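Local coordinates for protein putative sporulation-specific glycosylase YdhD (Bacillus subtilis subsp. subtilis str. 168, PDB 3CZ8) that is a putative sporulation-specific glycosylase whose family 18 glycosyl hydrolase part, the piece described here, probably binds chitin-like polysaccharide and cleaves its glycosidic bonds, at residues Y104-S108 with G144-L148; R127-T131 with R164-Y168; G193-P197 with P222-Y226. The protein carries 1 engineered substitution. One frame throughout, in Å; residues are numbered along the deposited sequence.

Interaction 1: residues Y104-S108 with G144-L148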
loop_
_atom_site.group_PDB
_atom_site.type_symbol
_atom_site.label_atom_id
_atom_site.label_comp_id
_atom_site.label_asym_id
_atom_site.label_seq_id
_atom_site.Cartn_x
_atom_site.Cartn_y
_atom_site.Cartn_z
ATOM N N TYR A 104 -0.877 -18.550 22.606
ATOM C CA TYR A 104 -2.220 -18.936 23.045
ATOM C C TYR A 104 -2.881 -17.810 23.836
ATOM O O TYR A 104 -4.047 -17.489 23.598
ATOM C CB TYR A 104 -2.215 -20.232 23.875
ATOM C CG TYR A 104 -3.618 -20.694 24.216
ATOM C CD1 TYR A 104 -4.232 -20.318 25.416
ATOM C CD2 TYR A 104 -4.348 -21.478 23.323
ATOM C CE1 TYR A 104 -5.529 -20.717 25.716
ATOM C CE2 TYR A 104 -5.644 -21.887 23.619
ATOM C CZ TYR A 104 -6.228 -21.503 24.815
ATOM O OH TYR A 104 -7.510 -21.907 25.113
ATOM N N ASP A 105 -2.134 -17.223 24.772
ATOM C CA ASP A 105 -2.633 -16.110 25.587
ATOM C C ASP A 105 -2.985 -14.904 24.726
ATOM O O ASP A 105 -3.938 -14.194 25.027
ATOM C CB ASP A 105 -1.617 -15.704 26.663
ATOM C CG ASP A 105 -1.480 -16.739 27.772
ATOM O OD1 ASP A 105 -0.500 -16.642 28.542
ATOM O OD2 ASP A 105 -2.337 -17.645 27.876
ATOM N N LEU A 106 -2.217 -14.695 23.654
ATOM C CA LEU A 106 -2.485 -13.636 22.687
ATOM C C LEU A 106 -3.805 -13.838 21.947
ATOM O O LEU A 106 -4.617 -12.922 21.886
ATOM C CB LEU A 106 -1.337 -13.511 21.680
ATOM C CG LEU A 106 -1.241 -12.178 20.934
ATOM C CD1 LEU A 106 -0.436 -11.180 21.754
ATOM C CD2 LEU A 106 -0.617 -12.375 19.572
ATOM N N VAL A 107 -4.019 -15.029 21.389
ATOM C CA VAL A 107 -5.226 -15.282 20.587
ATOM C C VAL A 107 -6.515 -15.407 21.405
ATOM O O VAL A 107 -7.598 -15.079 20.914
ATOM C CB VAL A 107 -5.076 -16.487 19.605
ATOM C CG1 VAL A 107 -4.018 -16.184 18.574
ATOM C CG2 VAL A 107 -4.754 -17.791 20.335
ATOM N N SER A 108 -6.389 -15.862 22.650
ATOM C CA SER A 108 -7.543 -16.009 23.534
ATOM C C SER A 108 -7.989 -14.674 24.126
ATOM O O SER A 108 -9.183 -14.377 24.148
ATOM C CB SER A 108 -7.272 -17.048 24.627
ATOM O OG SER A 108 -5.990 -16.872 25.206
ATOM N N GLY A 144 -7.811 -25.343 21.698
ATOM C CA GLY A 144 -8.666 -24.175 21.850
ATOM C C GLY A 144 -9.460 -23.842 20.601
ATOM O O GLY A 144 -10.143 -22.829 20.559
ATOM N N GLY A 145 -9.355 -24.683 19.576
ATOM C CA GLY A 145 -10.038 -24.455 18.308
ATOM C C GLY A 145 -9.421 -23.420 17.368
ATOM O O GLY A 145 -10.024 -23.065 16.354
ATOM N N TYR A 146 -8.220 -22.944 17.694
ATOM C CA TYR A 146 -7.505 -21.954 16.875
ATOM C C TYR A 146 -6.708 -22.576 15.728
ATOM O O TYR A 146 -6.047 -23.600 15.900
ATOM C CB TYR A 146 -6.568 -21.121 17.746
ATOM C CG TYR A 146 -7.253 -20.435 18.904
ATOM C CD1 TYR A 146 -7.214 -20.984 20.187
ATOM C CD2 TYR A 146 -7.938 -19.233 18.720
ATOM C CE1 TYR A 146 -7.843 -20.354 21.255
ATOM C CE2 TYR A 146 -8.566 -18.596 19.786
ATOM C CZ TYR A 146 -8.516 -19.164 21.046
ATOM O OH TYR A 146 -9.141 -18.540 22.093
ATOM N N VAL A 147 -6.764 -21.923 14.572
ATOM C CA VAL A 147 -6.117 -22.376 13.336
ATOM C C VAL A 147 -4.609 -22.058 13.355
ATOM O O VAL A 147 -4.192 -21.038 13.903
ATOM C CB VAL A 147 -6.818 -21.721 12.099
ATOM C CG1 VAL A 147 -6.282 -22.249 10.777
ATOM C CG2 VAL A 147 -8.321 -21.953 12.154
ATOM N N LEU A 148 -3.794 -22.948 12.792
ATOM C CA LEU A 148 -2.360 -22.700 12.653
ATOM C C LEU A 148 -1.988 -22.585 11.187
ATOM O O LEU A 148 -2.182 -23.517 10.412
ATOM C CB LEU A 148 -1.525 -23.787 13.348
ATOM C CG LEU A 148 0.006 -23.686 13.239
ATOM C CD1 LEU A 148 0.531 -22.360 13.732
ATOM C CD2 LEU A 148 0.694 -24.816 13.974
HETATM O O HOH W 1 -9.596 -20.111 24.226
#
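Tyr104 and Val107, one turn apart on helix 93-110, stand opposite Gly144 and Tyr146 of the link into strand 147-153, with CA atoms of Tyr104 and Gly144 8.4 Å apart and those of Val107 and Tyr146 8.0 Å apart. Side chains bridge that gap. The Tyr146 ring turns its edge toward the face of Tyr104 in an offset edge-to-face pair, ring centroids 5.6 Å apart and planes at 88°; Tyr104 CE2 and Tyr146 CE1 come closest, at 3.6 Å. Tyr104 reaches this position because its CG swings opposite the backbone N (chi1 -175°), which carries the ring along the helix flank toward Gly144, whose CA sits at the ring edge, 4.1 Å from Tyr104 OH. Val107 meets the Tyr146 ring on a face: its CG2 lies over the ring centre, 3.7 Å from the centroid and nearly on the normal, a CH-pi contact. Gly145 closes helix 127-143 with a Schellman motif, turning the chain so that Tyr146 can face helix 93-110, and Arg140 adds a cation-pi contact to Tyr104. The Tyr146 hydroxyl lies beside CA of Ser108, and one water lies 2.9 Å from Tyr104 OH and 2.7 Å from Tyr146 OH. Helix 93-110 thus meets the turn from helix 127-143 into strand 147-153 through direct contacts that are aromatic and apolar, while the two hydroxyls communicate through water at the surface.

Interaction 2: residues R127-T131 with R164-Y168; sequences RDLFT and RGYDY
Arg127 grips the carbonyl of Arg164 side-on: its NE and its NH2 both donate to Arg164 O, at 2.7 Å from NE and 2.9 Å from NH2, the oxygen lying in the guanidinium plane. The NE bond runs almost straight on from the carbonyl, at a C=O...N angle of 177°. Both faces of this guanidinium are occupied. Arg164 stacks flat on one, the two group centres 3.7 Å apart and the planes 6° apart, while CB of Asp167 covers the other, 3.5 Å above the plane. The Asp167 carboxylate lies nearly parallel to the guanidinium, so its long salt bridge, 3.7 Å from Arg127 NH1 to Asp167 OD2, is a matter of charge alone. Arg127 is modelled in two conformers; in the one described, bends at chi2 and chi3 bring its guanidinium round to Arg164 O.

Further out, Asp158 forms salt bridges with both arginines, which probably offsets the paired charges. One water lies among Asp128 OD2, Thr131 OG1 and Asp167 OD1, between two carboxylates of like charge; a second accepts from Thr131 OG1 and Asp167 N and donates to Gly165 O. Phe130 CE1 rests 3.7 Å from Tyr166 CE1, and Tyr166 OH is hydrogen-bonded to Phe119 O. The contact thus pins the first turn of helix 127-143 to the loop between strand 147-153 and helix 168-174, where Asp167 is the N-cap, while Phe130 reaches Ile150 of the strand.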
loop_
_atom_site.group_PDB
_atom_site.type_symbol
_atom_site.label_atom_id
_atom_site.label_comp_id
_atom_site.label_asym_id
_atom_site.label_seq_id
_atom_site.Cartn_x
_atom_site.Cartn_y
_atom_site.Cartn_z
ATOM N N ARG A 127 16.079 -26.785 11.717
ATOM C CA ARG A 127 14.984 -27.221 10.869
ATOM C C ARG A 127 14.007 -28.179 11.562
ATOM O O ARG A 127 12.790 -28.002 11.448
ATOM C CB ARG A 127 15.510 -27.732 9.518
ATOM C CG ARG A 127 15.924 -29.187 9.403
ATOM C CD ARG A 127 14.991 -29.929 8.465
ATOM N NE ARG A 127 14.850 -29.253 7.177
ATOM C CZ ARG A 127 14.457 -29.838 6.047
ATOM N NH1 ARG A 127 14.161 -31.132 6.015
ATOM N NH2 ARG A 127 14.360 -29.117 4.939
ATOM N N ASP A 128 14.535 -29.150 12.303
ATOM C CA ASP A 128 13.717 -30.088 13.048
ATOM C C ASP A 128 13.184 -29.456 14.331
ATOM O O ASP A 128 12.115 -29.831 14.818
ATOM C CB ASP A 128 14.503 -31.377 13.320
ATOM C CG ASP A 128 14.679 -32.227 12.064
ATOM O OD1 ASP A 128 15.438 -33.219 12.110
ATOM O OD2 ASP A 128 14.054 -31.903 11.028
ATOM N N LEU A 129 13.919 -28.480 14.855
ATOM C CA LEU A 129 13.493 -27.730 16.036
ATOM C C LEU A 129 12.333 -26.796 15.727
ATOM O O LEU A 129 11.471 -26.562 16.581
ATOM C CB LEU A 129 14.661 -26.934 16.627
ATOM C CG LEU A 129 15.863 -27.737 17.141
ATOM C CD1 LEU A 129 17.010 -26.799 17.467
ATOM C CD2 LEU A 129 15.506 -28.596 18.354
ATOM N N PHE A 130 12.327 -26.263 14.505
ATOM C CA PHE A 130 11.237 -25.414 14.022
ATOM C C PHE A 130 9.966 -26.238 13.845
ATOM O O PHE A 130 8.902 -25.819 14.283
ATOM C CB PHE A 130 11.626 -24.702 12.715
ATOM C CG PHE A 130 10.643 -23.648 12.265
ATOM C CD1 PHE A 130 10.411 -23.439 10.912
ATOM C CD2 PHE A 130 9.950 -22.869 13.187
ATOM C CE1 PHE A 130 9.513 -22.467 10.481
ATOM C CE2 PHE A 130 9.039 -21.908 12.763
ATOM C CZ PHE A 130 8.827 -21.705 11.410
ATOM N N THR A 131 10.096 -27.411 13.224
ATOM C CA THR A 131 8.986 -28.353 13.070
ATOM C C THR A 131 8.403 -28.771 14.426
ATOM O O THR A 131 7.180 -28.786 14.600
ATOM C CB THR A 131 9.421 -29.594 12.267
ATOM O OG1 THR A 131 10.021 -29.169 11.039
ATOM C CG2 THR A 131 8.230 -30.508 11.955
ATOM N N ARG A 164 16.732 -24.345 3.954
ATOM C CA ARG A 164 16.812 -25.693 4.508
ATOM C C ARG A 164 16.112 -25.797 5.867
ATOM O O ARG A 164 15.680 -26.870 6.254
ATOM C CB ARG A 164 18.275 -26.153 4.584
ATOM C CG ARG A 164 18.530 -27.542 4.007
ATOM C CD ARG A 164 18.368 -28.624 5.054
ATOM N NE ARG A 164 17.893 -29.884 4.483
ATOM C CZ ARG A 164 17.841 -31.042 5.138
ATOM N NH1 ARG A 164 18.256 -31.127 6.402
ATOM N NH2 ARG A 164 17.384 -32.124 4.521
ATOM N N GLY A 165 15.973 -24.663 6.557
ATOM C CA GLY A 165 15.222 -24.572 7.813
ATOM C C GLY A 165 13.720 -24.832 7.711
ATOM O O GLY A 165 13.036 -24.966 8.730
ATOM N N TYR A 166 13.211 -24.916 6.480
ATOM C CA TYR A 166 11.788 -25.103 6.220
ATOM C C TYR A 166 11.505 -26.469 5.622
ATOM O O TYR A 166 11.555 -26.662 4.409
ATOM C CB TYR A 166 11.251 -23.977 5.327
ATOM C CG TYR A 166 11.522 -22.613 5.908
ATOM C CD1 TYR A 166 10.736 -22.117 6.948
ATOM C CD2 TYR A 166 12.580 -21.828 5.442
ATOM C CE1 TYR A 166 10.980 -20.871 7.502
ATOM C CE2 TYR A 166 12.838 -20.573 5.995
ATOM C CZ TYR A 166 12.028 -20.109 7.025
ATOM O OH TYR A 166 12.253 -18.886 7.585
ATOM N N ASP A 167 11.218 -27.421 6.503
ATOM C CA ASP A 167 10.849 -28.766 6.103
ATOM C C ASP A 167 9.382 -28.763 5.688
ATOM O O ASP A 167 8.511 -28.748 6.543
ATOM C CB ASP A 167 11.080 -29.715 7.284
ATOM C CG ASP A 167 10.814 -31.171 6.941
ATOM O OD1 ASP A 167 10.955 -32.015 7.850
ATOM O OD2 ASP A 167 10.468 -31.483 5.780
ATOM N N TYR A 168 9.116 -28.804 4.382
ATOM C CA TYR A 168 7.740 -28.752 3.854
ATOM C C TYR A 168 6.854 -29.906 4.319
ATOM O O TYR A 168 5.684 -29.699 4.639
ATOM C CB TYR A 168 7.737 -28.701 2.320
ATOM C CG TYR A 168 7.774 -27.304 1.708
ATOM C CD1 TYR A 168 8.395 -26.237 2.358
ATOM C CD2 TYR A 168 7.203 -27.064 0.461
ATOM C CE1 TYR A 168 8.431 -24.962 1.784
ATOM C CE2 TYR A 168 7.240 -25.802 -0.120
ATOM C CZ TYR A 168 7.856 -24.760 0.543
ATOM O OH TYR A 168 7.888 -23.518 -0.042
HETATM O O HOH W 2 11.391 -31.454 10.211
HETATM O O HOH W 3 10.869 -27.006 9.369
#

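Interaction 3: residues G193-P197 with P222-Y226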
loop_
_atom_site.group_PDB
_atom_site.type_symbol
_atom_site.label_atom_id
_atom_site.label_comp_id
_atom_site.label_asym_id
_atom_site.label_seq_id
_atom_site.Cartn_x
_atom_site.Cartn_y
_atom_site.Cartn_z
ATOM N N GLY A 193 15.001 -9.518 -13.498
ATOM C CA GLY A 193 14.259 -10.671 -14.000
ATOM C C GLY A 193 12.898 -10.775 -13.328
ATOM O O GLY A 193 12.609 -10.006 -12.409
ATOM N N PRO A 194 12.059 -11.731 -13.775
ATOM C CA PRO A 194 10.688 -11.893 -13.280
ATOM C C PRO A 194 10.631 -12.204 -11.792
ATOM O O PRO A 194 11.366 -13.067 -11.312
ATOM C CB PRO A 194 10.151 -13.074 -14.096
ATOM C CG PRO A 194 11.364 -13.789 -14.582
ATOM C CD PRO A 194 12.392 -12.742 -14.796
ATOM N N VAL A 195 9.764 -11.492 -11.080
ATOM C CA VAL A 195 9.620 -11.640 -9.636
ATOM C C VAL A 195 9.047 -13.012 -9.255
ATOM O O VAL A 195 9.481 -13.639 -8.285
ATOM C CB VAL A 195 8.734 -10.513 -9.074
ATOM C CG1 VAL A 195 8.422 -10.755 -7.630
ATOM C CG2 VAL A 195 9.421 -9.158 -9.246
ATOM N N ALA A 196 8.072 -13.464 -10.039
ATOM C CA ALA A 196 7.416 -14.739 -9.802
ATOM C C ALA A 196 7.152 -15.449 -11.130
ATOM O O ALA A 196 5.998 -15.537 -11.576
ATOM C CB ALA A 196 6.127 -14.527 -9.030
ATOM N N PRO A 197 8.224 -15.963 -11.768
ATOM C CA PRO A 197 8.043 -16.626 -13.057
ATOM C C PRO A 197 7.199 -17.886 -12.897
ATOM O O PRO A 197 7.368 -18.623 -11.917
ATOM C CB PRO A 197 9.475 -16.966 -13.489
ATOM C CG PRO A 197 10.278 -16.966 -12.248
ATOM C CD PRO A 197 9.633 -15.987 -11.321
ATOM N N PRO A 222 3.274 -11.725 -5.395
ATOM C CA PRO A 222 4.207 -10.642 -5.045
ATOM C C PRO A 222 3.558 -9.390 -4.462
ATOM O O PRO A 222 2.481 -8.978 -4.891
ATOM C CB PRO A 222 4.866 -10.293 -6.381
ATOM C CG PRO A 222 4.714 -11.492 -7.203
ATOM C CD PRO A 222 3.433 -12.125 -6.809
ATOM N N LEU A 223 4.225 -8.812 -3.473
ATOM C CA LEU A 223 3.863 -7.504 -2.955
ATOM C C LEU A 223 4.515 -6.411 -3.813
ATOM O O LEU A 223 3.880 -5.399 -4.113
ATOM C CB LEU A 223 4.299 -7.401 -1.485
ATOM C CG LEU A 223 4.173 -6.120 -0.647
ATOM C CD1 LEU A 223 2.763 -5.530 -0.634
ATOM C CD2 LEU A 223 4.665 -6.394 0.772
ATOM N N TYR A 224 5.764 -6.643 -4.231
ATOM C CA TYR A 224 6.603 -5.656 -4.934
ATOM C C TYR A 224 7.012 -6.088 -6.343
ATOM O O TYR A 224 7.314 -7.262 -6.561
ATOM C CB TYR A 224 7.918 -5.439 -4.169
ATOM C CG TYR A 224 7.826 -4.810 -2.796
ATOM C CD1 TYR A 224 7.345 -3.512 -2.630
ATOM C CD2 TYR A 224 8.283 -5.497 -1.667
ATOM C CE1 TYR A 224 7.281 -2.926 -1.372
ATOM C CE2 TYR A 224 8.227 -4.918 -0.399
ATOM C CZ TYR A 224 7.724 -3.632 -0.262
ATOM O OH TYR A 224 7.660 -3.046 0.980
ATOM N N GLY A 225 7.072 -5.131 -7.263
ATOM C CA GLY A 225 7.777 -5.285 -8.531
ATOM C C GLY A 225 9.092 -4.547 -8.330
ATOM O O GLY A 225 9.301 -3.944 -7.270
ATOM N N TYR A 226 9.998 -4.594 -9.302
ATOM C CA TYR A 226 11.285 -3.907 -9.128
ATOM C C TYR A 226 11.745 -3.130 -10.347
ATOM O O TYR A 226 11.477 -3.523 -11.479
ATOM C CB TYR A 226 12.400 -4.858 -8.639
ATOM C CG TYR A 226 12.108 -5.530 -7.316
ATOM C CD1 TYR A 226 12.416 -4.910 -6.108
ATOM C CD2 TYR A 226 11.509 -6.787 -7.275
ATOM C CE1 TYR A 226 12.128 -5.530 -4.894
ATOM C CE2 TYR A 226 11.215 -7.411 -6.076
ATOM C CZ TYR A 226 11.528 -6.783 -4.892
ATOM O OH TYR A 226 11.234 -7.417 -3.711
#
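Val195 meets the Tyr226 ring at its edge, near the ring plane, with CG2 3.7 Å from Tyr226 CD2; the two side chains cross at about a right angle. The Tyr226 phenol is held further along by a hydrogen bond between its OH and Asp184, and Ala240 of strand 239-241 also packs against it. On the Tyr224 ring, Leu223 CG lies 4.1 Å above the plane, over the centre. The Pro222 pyrrolidine offers CB and CG to the loop: CB lies 3.8 Å from Val195 CG1, and CG lies 3.8 Å from Ala196 CB.

A branched side chain can serve two partners at once, and Val195 does so in the one of its two modelled conformers described here. With CG1 opposite the backbone N (chi1 172°), that methyl heads for Pro222, and CG2, beside the N, heads for Tyr226. Between those partners the segment 222-226 brings in its backbone: Tyr224 O approaches Val195 CG1 at 3.8 Å. The side-chain contacts are apolar and almost wholly buried. Val195 makes a backbone hydrogen bond with Trp185, and Ala196 O one with Lys291 NZ.

In the fold, the segment 193-197 ends the long loop from barrel strand 177-181 to helix 198-208, with Pro197 at the N-cap position. The segment 222-226 leaves barrel strand 217-220 and enters strand 225-229, which belongs to the antiparallel sheet inserted before the last barrel strand, as in many family 18 enzymes. Val195 and Ala196 thus pack on the connection from barrel strand 217-220 to the inserted sheet.

How the interactions relate
Together the three contacts sample the barrel from its outer wall to its inserted sheet. Interactions 1 and 2 lie at the two ends of helix 127-143, interaction 2 at its first turn and interaction 1 at the turn after it, with centres about 22 Å apart. Interaction 2 borders the catalytic side, the Tyr166 side chain being about 4 Å from that of Glu120, the predicted proton donor. Interaction 3 lies about 26 Å from interaction 2 between centres, yet its Tyr224 side chain comes within about 10 Å of Glu120's and about 5 Å of a bound glycerol, probably from the crystallisation liquor. Interaction 1, about 33 Å from interaction 3 between centres, is remote from the site.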